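Local coordinates for protein iron superoxide dismutase (Trypanosoma cruzi, PDB 2GPC) that probably catalyses the dismutation of superoxide to oxygen and hydrogen peroxide at an iron centre, as iron superoxide dismutases do, at residues I72-F77 and W124-K129; V117-S122 and Q140-G145. One frame throughout, in Å; residues are numbered along the deposited sequence.

Interaction 1. Residues I72-F77 and W124-K129. With FE2 (Fe (II) ion), chain C.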
ATOM      1  N   ILE A  72      15.269   1.071  -1.112  1.00 10.50           N
ATOM      2  CA  ILE A  72      16.471   0.267  -0.940  1.00 10.35           C
ATOM      3  C   ILE A  72      17.062   0.434   0.465  1.00 10.37           C
ATOM      4  O   ILE A  72      17.380  -0.551   1.133  1.00 10.23           O
ATOM      5  CB  ILE A  72      17.505   0.608  -2.043  1.00 10.53           C
ATOM      6  CG1 ILE A  72      17.012   0.064  -3.391  1.00 10.77           C
ATOM      7  CG2 ILE A  72      18.867   0.015  -1.715  1.00 10.97           C
ATOM      8  CD1 ILE A  72      17.753   0.613  -4.599  1.00 11.99           C
ATOM      9  N   PHE A  73      17.220   1.678   0.904  1.00 10.37           N
ATOM     10  CA  PHE A  73      17.716   1.954   2.255  1.00 10.55           C
ATOM     11  C   PHE A  73      16.771   1.382   3.323  1.00 10.73           C
ATOM     12  O   PHE A  73      17.224   0.703   4.257  1.00 10.49           O
ATOM     13  CB  PHE A  73      17.906   3.462   2.449  1.00 10.43           C
ATOM     14  CG  PHE A  73      18.297   3.853   3.843  1.00 11.65           C
ATOM     15  CD1 PHE A  73      19.637   4.051   4.177  1.00 13.35           C
ATOM     16  CD2 PHE A  73      17.337   4.010   4.827  1.00 11.43           C
ATOM     17  CE1 PHE A  73      19.998   4.412   5.472  1.00 13.65           C
ATOM     18  CE2 PHE A  73      17.685   4.369   6.108  1.00 12.25           C
ATOM     19  CZ  PHE A  73      19.032   4.570   6.436  1.00 12.38           C
ATOM     20  N   ASN A  74      15.468   1.635   3.177  1.00 10.34           N
ATOM     21  CA  ASN A  74      14.487   1.227   4.198  1.00 10.48           C
ATOM     22  C   ASN A  74      14.453  -0.299   4.354  1.00 10.49           C
ATOM     23  O   ASN A  74      14.364  -0.802   5.465  1.00 10.87           O
ATOM     24  CB  ASN A  74      13.069   1.733   3.873  1.00 10.44           C
ATOM     25  CG  ASN A  74      12.946   3.250   3.922  1.00 10.88           C
ATOM     26  OD1 ASN A  74      13.773   3.923   4.509  1.00 10.51           O
ATOM     27  ND2 ASN A  74      11.890   3.789   3.299  1.00  9.74           N
ATOM     28  N   HIS A  75      14.547  -1.028   3.244  1.00  9.97           N
ATOM     29  CA  HIS A  75      14.484  -2.491   3.286  1.00  9.90           C
ATOM     30  C   HIS A  75      15.726  -3.066   3.946  1.00 10.13           C
ATOM     31  O   HIS A  75      15.624  -3.953   4.778  1.00  9.76           O
ATOM     32  CB  HIS A  75      14.262  -3.092   1.887  1.00  9.72           C
ATOM     33  CG  HIS A  75      12.838  -3.031   1.454  1.00  9.62           C
ATOM     34  ND1 HIS A  75      12.270  -1.881   0.953  1.00  8.83           N
ATOM     35  CD2 HIS A  75      11.844  -3.947   1.518  1.00  9.95           C
ATOM     36  CE1 HIS A  75      10.992  -2.096   0.706  1.00  7.90           C
ATOM     37  NE2 HIS A  75      10.707  -3.343   1.032  1.00  9.58           N
ATOM     38  N   THR A  76      16.894  -2.541   3.599  1.00 10.49           N
ATOM     39  CA  THR A  76      18.135  -2.989   4.243  1.00 10.25           C
ATOM     40  C   THR A  76      18.076  -2.745   5.749  1.00 10.60           C
ATOM     41  O   THR A  76      18.430  -3.619   6.537  1.00 10.39           O
ATOM     42  CB  THR A  76      19.372  -2.331   3.597  1.00 10.62           C
ATOM     43  OG1 THR A  76      19.597  -2.899   2.298  1.00  9.88           O
ATOM     44  CG2 THR A  76      20.653  -2.681   4.366  1.00 10.23           C
ATOM     45  N   PHE A  77      17.595  -1.573   6.149  1.00 10.60           N
ATOM     46  CA  PHE A  77      17.457  -1.240   7.569  1.00 11.00           C
ATOM     47  C   PHE A  77      16.448  -2.146   8.276  1.00 10.53           C
ATOM     48  O   PHE A  77      16.593  -2.457   9.456  1.00 10.15           O
ATOM     49  CB  PHE A  77      17.061   0.229   7.737  1.00 11.20           C
ATOM     50  CG  PHE A  77      17.405   0.788   9.072  1.00 13.46           C
ATOM     51  CD1 PHE A  77      18.610   1.446   9.278  1.00 16.02           C
ATOM     52  CD2 PHE A  77      16.535   0.635  10.143  1.00 14.93           C
ATOM     53  CE1 PHE A  77      18.941   1.947  10.544  1.00 16.43           C
ATOM     54  CE2 PHE A  77      16.859   1.131  11.402  1.00 15.29           C
ATOM     55  CZ  PHE A  77      18.061   1.778  11.605  1.00 15.42           C
ATOM     56  N   TRP A 124       5.838   2.614   6.809  1.00 10.27           N
ATOM     57  CA  TRP A 124       6.976   2.187   7.635  1.00 10.16           C
ATOM     58  C   TRP A 124       6.786   2.770   9.033  1.00 10.41           C
ATOM     59  O   TRP A 124       6.484   3.957   9.182  1.00  9.91           O
ATOM     60  CB  TRP A 124       8.291   2.736   7.072  1.00 10.17           C
ATOM     61  CG  TRP A 124       8.661   2.266   5.710  1.00 10.39           C
ATOM     62  CD1 TRP A 124       8.347   2.847   4.526  1.00 10.79           C
ATOM     63  CD2 TRP A 124       9.423   1.098   5.395  1.00 10.59           C
ATOM     64  NE1 TRP A 124       8.858   2.110   3.487  1.00 10.49           N
ATOM     65  CE2 TRP A 124       9.524   1.028   3.995  1.00 10.32           C
ATOM     66  CE3 TRP A 124      10.041   0.101   6.163  1.00 11.02           C
ATOM     67  CZ2 TRP A 124      10.212   0.005   3.337  1.00 10.49           C
ATOM     68  CZ3 TRP A 124      10.722  -0.912   5.513  1.00 11.27           C
ATOM     69  CH2 TRP A 124      10.798  -0.953   4.109  1.00 10.66           C
ATOM     70  N   ALA A 125       6.951   1.940  10.052  1.00 10.06           N
ATOM     71  CA  ALA A 125       6.915   2.392  11.427  1.00 10.24           C
ATOM     72  C   ALA A 125       8.367   2.448  11.902  1.00 10.50           C
ATOM     73  O   ALA A 125       9.117   1.517  11.649  1.00 10.59           O
ATOM     74  CB  ALA A 125       6.099   1.438  12.279  1.00 10.12           C
ATOM     75  N   TRP A 126       8.747   3.545  12.555  1.00 10.91           N
ATOM     76  CA  TRP A 126      10.124   3.766  13.024  1.00 10.87           C
ATOM     77  C   TRP A 126      10.217   4.074  14.512  1.00 11.14           C
ATOM     78  O   TRP A 126       9.310   4.678  15.103  1.00 11.28           O
ATOM     79  CB  TRP A 126      10.785   4.950  12.291  1.00 10.76           C
ATOM     80  CG  TRP A 126      10.876   4.811  10.808  1.00 11.52           C
ATOM     81  CD1 TRP A 126       9.903   5.107   9.904  1.00 12.12           C
ATOM     82  CD2 TRP A 126      12.003   4.356  10.045  1.00 11.15           C
ATOM     83  NE1 TRP A 126      10.346   4.848   8.632  1.00 12.33           N
ATOM     84  CE2 TRP A 126      11.636   4.398   8.690  1.00 10.38           C
ATOM     85  CE3 TRP A 126      13.294   3.919  10.371  1.00 11.63           C
ATOM     86  CZ2 TRP A 126      12.496   4.004   7.664  1.00 10.97           C
ATOM     87  CZ3 TRP A 126      14.154   3.541   9.342  1.00 11.49           C
ATOM     88  CH2 TRP A 126      13.746   3.580   8.014  1.00 10.47           C
ATOM     89  N   LEU A 127      11.336   3.648  15.107  1.00 10.96           N
ATOM     90  CA  LEU A 127      11.878   4.257  16.307  1.00 11.35           C
ATOM     91  C   LEU A 127      13.061   5.089  15.835  1.00 11.70           C
ATOM     92  O   LEU A 127      13.910   4.594  15.092  1.00 12.06           O
ATOM     93  CB  LEU A 127      12.363   3.195  17.300  1.00 11.28           C
ATOM     94  CG  LEU A 127      13.026   3.706  18.587  1.00 11.88           C
ATOM     95  CD1 LEU A 127      12.048   4.548  19.413  1.00 11.75           C
ATOM     96  CD2 LEU A 127      13.577   2.545  19.404  1.00 12.80           C
ATOM     97  N   VAL A 128      13.109   6.349  16.256  1.00 11.95           N
ATOM     98  CA  VAL A 128      14.210   7.248  15.924  1.00 12.25           C
ATOM     99  C   VAL A 128      14.707   7.948  17.186  1.00 12.30           C
ATOM    100  O   VAL A 128      14.004   8.011  18.188  1.00 11.58           O
ATOM    101  CB  VAL A 128      13.797   8.338  14.876  1.00 12.09           C
ATOM    102  CG1 VAL A 128      13.361   7.702  13.547  1.00 12.29           C
ATOM    103  CG2 VAL A 128      12.719   9.258  15.418  1.00 12.52           C
ATOM    104  N   LYS A 129      15.922   8.468  17.122  1.00 12.77           N
ATOM    105  CA  LYS A 129      16.440   9.374  18.129  1.00 13.26           C
ATOM    106  C   LYS A 129      16.494  10.747  17.482  1.00 13.64           C
ATOM    107  O   LYS A 129      17.139  10.916  16.449  1.00 13.45           O
ATOM    108  CB  LYS A 129      17.836   8.928  18.575  1.00 13.54           C
ATOM    109  CG  LYS A 129      18.524   9.855  19.585  1.00 14.87           C
ATOM    110  CD  LYS A 129      19.742   9.138  20.177  1.00 17.33           C
ATOM    111  CE  LYS A 129      20.256   9.740  21.455  1.00 19.49           C
ATOM    112  NZ  LYS A 129      21.432   8.932  21.949  1.00 21.25           N
TER
HETATM  113 FE   FE2 C 195       8.793  -3.985   1.625  1.00 10.61          FE
HETATM  114  O   HOH W   1       8.102  -1.827   1.534  1.00  9.46           O
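N74 and W124 meet where helix 63-80 lies against strand 123-130 in the core of the chain, and they illustrate how a metal-bearing helix in an iron/manganese superoxide dismutase can be seated on aromatic side chains of the C-terminal sheet. The two short segments run at 62° to each other, their axes 11.1 Å apart at closest, and side chains span that distance. N74 can be followed outward. CB lies over the six-membered ring of W124, 3.5 Å from its centroid, in a CH-pi contact. CG stands beside the backbone N (chi1 -66°), which carries the amide past that ring; CG itself packs 3.8 Å from W126 CZ2, at the edge of the indole. There OD1 comes within 3.4 Å of W126 CZ2, near the indole plane, while the amide is turned 72° from that plane. ND2 takes the W124 side instead, 3.5 Å from W124 NE1; as both are donors, they turn to separate acceptors, ND2 to G145 O and NE1 to Q71 OE1. W124 also reaches H75, presenting its edge to the imidazole face in a T-shaped pair with centroids 4.9 Å apart. From the next turn of the helix, the F77 ring packs obliquely on W126, F77 CD2 lying 3.8 Å from W126 CZ3. H75 NE2 binds the iron at 2.1 Å, and H27, D160, H164 and a water complete the site. H75 ND1 is hydrogen-bonded to Q71 O, and W126 NE1 to T141 OG1. The contact is thus mostly ring and CH surface, with an amide oxygen at an indole edge; metal at one nitrogen, carbonyl at the other and an indole rim over one face together fix the rotation of the imidazole.

Interaction 2. Residues V117-S122 and Q140-G145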
ATOM      1  N   VAL A 117       0.268  -0.713  13.303  1.00 12.76           N
ATOM      2  CA  VAL A 117      -0.976  -1.391  12.935  1.00 12.98           C
ATOM      3  C   VAL A 117      -1.978  -0.399  12.335  1.00 13.45           C
ATOM      4  O   VAL A 117      -2.750  -0.750  11.441  1.00 14.09           O
ATOM      5  CB  VAL A 117      -1.598  -2.157  14.143  1.00 13.15           C
ATOM      6  CG1 VAL A 117      -2.940  -2.764  13.779  1.00 12.83           C
ATOM      7  CG2 VAL A 117      -0.655  -3.255  14.625  1.00 12.74           C
ATOM      8  N   GLY A 118      -1.950   0.842  12.801  1.00 13.43           N
ATOM      9  CA  GLY A 118      -2.900   1.854  12.358  1.00 13.68           C
ATOM     10  C   GLY A 118      -2.506   2.617  11.095  1.00 13.59           C
ATOM     11  O   GLY A 118      -3.308   3.397  10.591  1.00 14.18           O
ATOM     12  N   HIS A 119      -1.291   2.424  10.576  1.00 13.04           N
ATOM     13  CA  HIS A 119      -0.845   3.226   9.435  1.00 12.82           C
ATOM     14  C   HIS A 119      -1.700   2.872   8.226  1.00 12.59           C
ATOM     15  O   HIS A 119      -1.825   1.701   7.878  1.00 12.84           O
ATOM     16  CB  HIS A 119       0.631   3.005   9.106  1.00 12.94           C
ATOM     17  CG  HIS A 119       1.139   3.897   8.019  1.00 12.88           C
ATOM     18  ND1 HIS A 119       1.614   5.172   8.258  1.00 12.75           N
ATOM     19  CD2 HIS A 119       1.219   3.711   6.679  1.00 11.83           C
ATOM     20  CE1 HIS A 119       1.977   5.725   7.112  1.00 13.15           C
ATOM     21  NE2 HIS A 119       1.750   4.860   6.140  1.00 11.01           N
ATOM     22  N   PHE A 120      -2.309   3.879   7.612  1.00 12.00           N
ATOM     23  CA  PHE A 120      -3.236   3.627   6.520  1.00 11.73           C
ATOM     24  C   PHE A 120      -2.477   3.633   5.204  1.00 11.18           C
ATOM     25  O   PHE A 120      -1.729   4.564   4.926  1.00 11.55           O
ATOM     26  CB  PHE A 120      -4.346   4.663   6.489  1.00 11.98           C
ATOM     27  CG  PHE A 120      -5.427   4.320   5.531  1.00 12.35           C
ATOM     28  CD1 PHE A 120      -6.299   3.280   5.809  1.00 13.19           C
ATOM     29  CD2 PHE A 120      -5.541   4.981   4.323  1.00 14.05           C
ATOM     30  CE1 PHE A 120      -7.296   2.934   4.911  1.00 13.36           C
ATOM     31  CE2 PHE A 120      -6.544   4.637   3.419  1.00 13.04           C
ATOM     32  CZ  PHE A 120      -7.409   3.610   3.712  1.00 13.52           C
ATOM     33  N   GLY A 121      -2.658   2.586   4.409  1.00 10.69           N
ATOM     34  CA  GLY A 121      -1.915   2.416   3.169  1.00 10.54           C
ATOM     35  C   GLY A 121      -0.518   1.872   3.421  1.00 10.55           C
ATOM     36  O   GLY A 121      -0.255   1.275   4.459  1.00 10.41           O
ATOM     37  N   SER A 122       0.358   2.084   2.446  1.00 10.41           N
ATOM     38  CA  SER A 122       1.726   1.577   2.448  1.00 10.31           C
ATOM     39  C   SER A 122       2.610   2.480   3.282  1.00 10.15           C
ATOM     40  O   SER A 122       2.523   3.710   3.178  1.00 10.01           O
ATOM     41  CB  SER A 122       2.265   1.547   1.017  1.00 10.22           C
ATOM     42  OG  SER A 122       1.516   0.672   0.185  1.00 11.77           O
ATOM     43  N   GLN A 140       6.332   7.574  11.866  1.00 15.34           N
ATOM     44  CA  GLN A 140       5.935   6.780  10.704  1.00 14.20           C
ATOM     45  C   GLN A 140       6.244   7.530   9.420  1.00 13.08           C
ATOM     46  O   GLN A 140       6.226   8.766   9.382  1.00 12.53           O
ATOM     47  CB  GLN A 140       4.451   6.435  10.767  1.00 14.44           C
ATOM     48  CG  GLN A 140       3.511   7.627  10.686  1.00 15.49           C
ATOM     49  CD  GLN A 140       2.163   7.314  11.282  1.00 17.59           C
ATOM     50  OE1 GLN A 140       1.482   6.385  10.839  1.00 19.36           O
ATOM     51  NE2 GLN A 140       1.786   8.055  12.318  1.00 18.31           N
ATOM     52  N   THR A 141       6.564   6.783   8.375  1.00 12.20           N
ATOM     53  CA  THR A 141       6.661   7.368   7.045  1.00 11.62           C
ATOM     54  C   THR A 141       5.674   6.682   6.122  1.00 11.02           C
ATOM     55  O   THR A 141       5.267   5.541   6.355  1.00 10.53           O
ATOM     56  CB  THR A 141       8.099   7.313   6.499  1.00 11.50           C
ATOM     57  OG1 THR A 141       8.567   5.955   6.407  1.00 10.92           O
ATOM     58  CG2 THR A 141       9.062   8.001   7.447  1.00 11.58           C
ATOM     59  N   HIS A 142       5.263   7.410   5.092  1.00 10.68           N
ATOM     60  CA  HIS A 142       4.283   6.921   4.152  1.00 10.72           C
ATOM     61  C   HIS A 142       5.006   6.583   2.855  1.00 10.78           C
ATOM     62  O   HIS A 142       5.928   7.292   2.443  1.00 10.67           O
ATOM     63  CB  HIS A 142       3.216   7.996   3.920  1.00 10.81           C
ATOM     64  CG  HIS A 142       1.969   7.488   3.275  1.00 11.09           C
ATOM     65  ND1 HIS A 142       1.222   6.458   3.806  1.00 12.69           N
ATOM     66  CD2 HIS A 142       1.325   7.878   2.144  1.00 12.69           C
ATOM     67  CE1 HIS A 142       0.171   6.239   3.036  1.00 13.13           C
ATOM     68  NE2 HIS A 142       0.206   7.091   2.027  1.00 13.38           N
ATOM     69  N   ASP A 143       4.576   5.497   2.229  1.00 10.45           N
ATOM     70  CA  ASP A 143       5.146   5.014   0.973  1.00 10.90           C
ATOM     71  C   ASP A 143       6.640   4.733   1.118  1.00 10.92           C
ATOM     72  O   ASP A 143       7.004   3.806   1.842  1.00 10.93           O
ATOM     73  CB  ASP A 143       4.806   5.970  -0.165  1.00 10.46           C
ATOM     74  CG  ASP A 143       3.318   6.114  -0.358  1.00 12.31           C
ATOM     75  OD1 ASP A 143       2.595   5.100  -0.214  1.00 13.33           O
ATOM     76  OD2 ASP A 143       2.775   7.190  -0.655  1.00 13.68           O
ATOM     77  N   ALA A 144       7.492   5.505   0.442  1.00 10.51           N
ATOM     78  CA  ALA A 144       8.945   5.325   0.513  1.00 10.98           C
ATOM     79  C   ALA A 144       9.602   6.345   1.432  1.00 11.12           C
ATOM     80  O   ALA A 144      10.819   6.411   1.506  1.00 11.42           O
ATOM     81  CB  ALA A 144       9.562   5.400  -0.886  1.00 11.05           C
ATOM     82  N   GLY A 145       8.787   7.129   2.141  1.00 11.45           N
ATOM     83  CA  GLY A 145       9.265   8.081   3.117  1.00 11.32           C
ATOM     84  C   GLY A 145      10.398   7.500   3.944  1.00 11.36           C
ATOM     85  O   GLY A 145      10.350   6.346   4.394  1.00 10.89           O
TER
HETATM   86  O   HOH W   2       0.154   3.960   0.184  1.00  7.94           O
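S122 O is gripped from opposite faces of its carbonyl plane, by D143 N at 2.9 Å and by H119 NE2 in a longer, bent bond of 3.3 Å. The site shows how a turn can be anchored at a subunit interface: D143 is the second residue of a type II' beta turn, H142 to G145, that ends strand 135-142, and S122 belongs to the link between helix 105-118 and strand 123-130. D143 has a positive phi (58°), as the turn requires, and the turn is closed by a backbone bond from G145 N to H142 O.

H119, the first residue to leave the helical conformation, uses both ring nitrogens. With CG anti to the backbone N (chi1 -175°), the imidazole reaches across to the strand end. ND1 gives an almost straight bond to Q140 OE1, 2.9 Å long, with the oxygen in the ring plane and the amide turned 45° from it. NE2 meets H142 ND1, also at 2.9 Å, in a bent bond whose donor may be either ring; if it is NE2, its one proton is shared between H142 ND1 and S122 O. The two imidazoles touch rim to rim. F120 O closes on the edge of H142, 3.2 Å from its CE1.

H142 NE2 bonds to D143 OD2 of the second subunit, a bond repeated in reverse by the symmetry of the pair, and S122 OG meets S122 OG of that subunit. The H142 ring is therefore held at both nitrogens. Finally, one water joins the segments, accepting from S122 N at 2.9 Å and donating to D143 OD1 at 2.7 Å.

How the interactions relate
Interaction 1 lies near the centre of the chain and ties the alpha-hairpin region to the sheet; interaction 2, about 12 Å away between centres, is partly buried and sits at the dimer interface, wholly within the C-terminal region. The first relies on rings and CH groups around a metal ligand, the second on imidazole, amide and carbonyl hydrogen bonds with water and a second subunit close by. They share one sheet, in which strands 123-130 and 135-142 are neighbours: W124 pairs with T141 through the backbone. The turn after strand 135-142 also reaches the metal-bearing helix, where A144 packs on N67 and Q71, so interface and helix are directly connected.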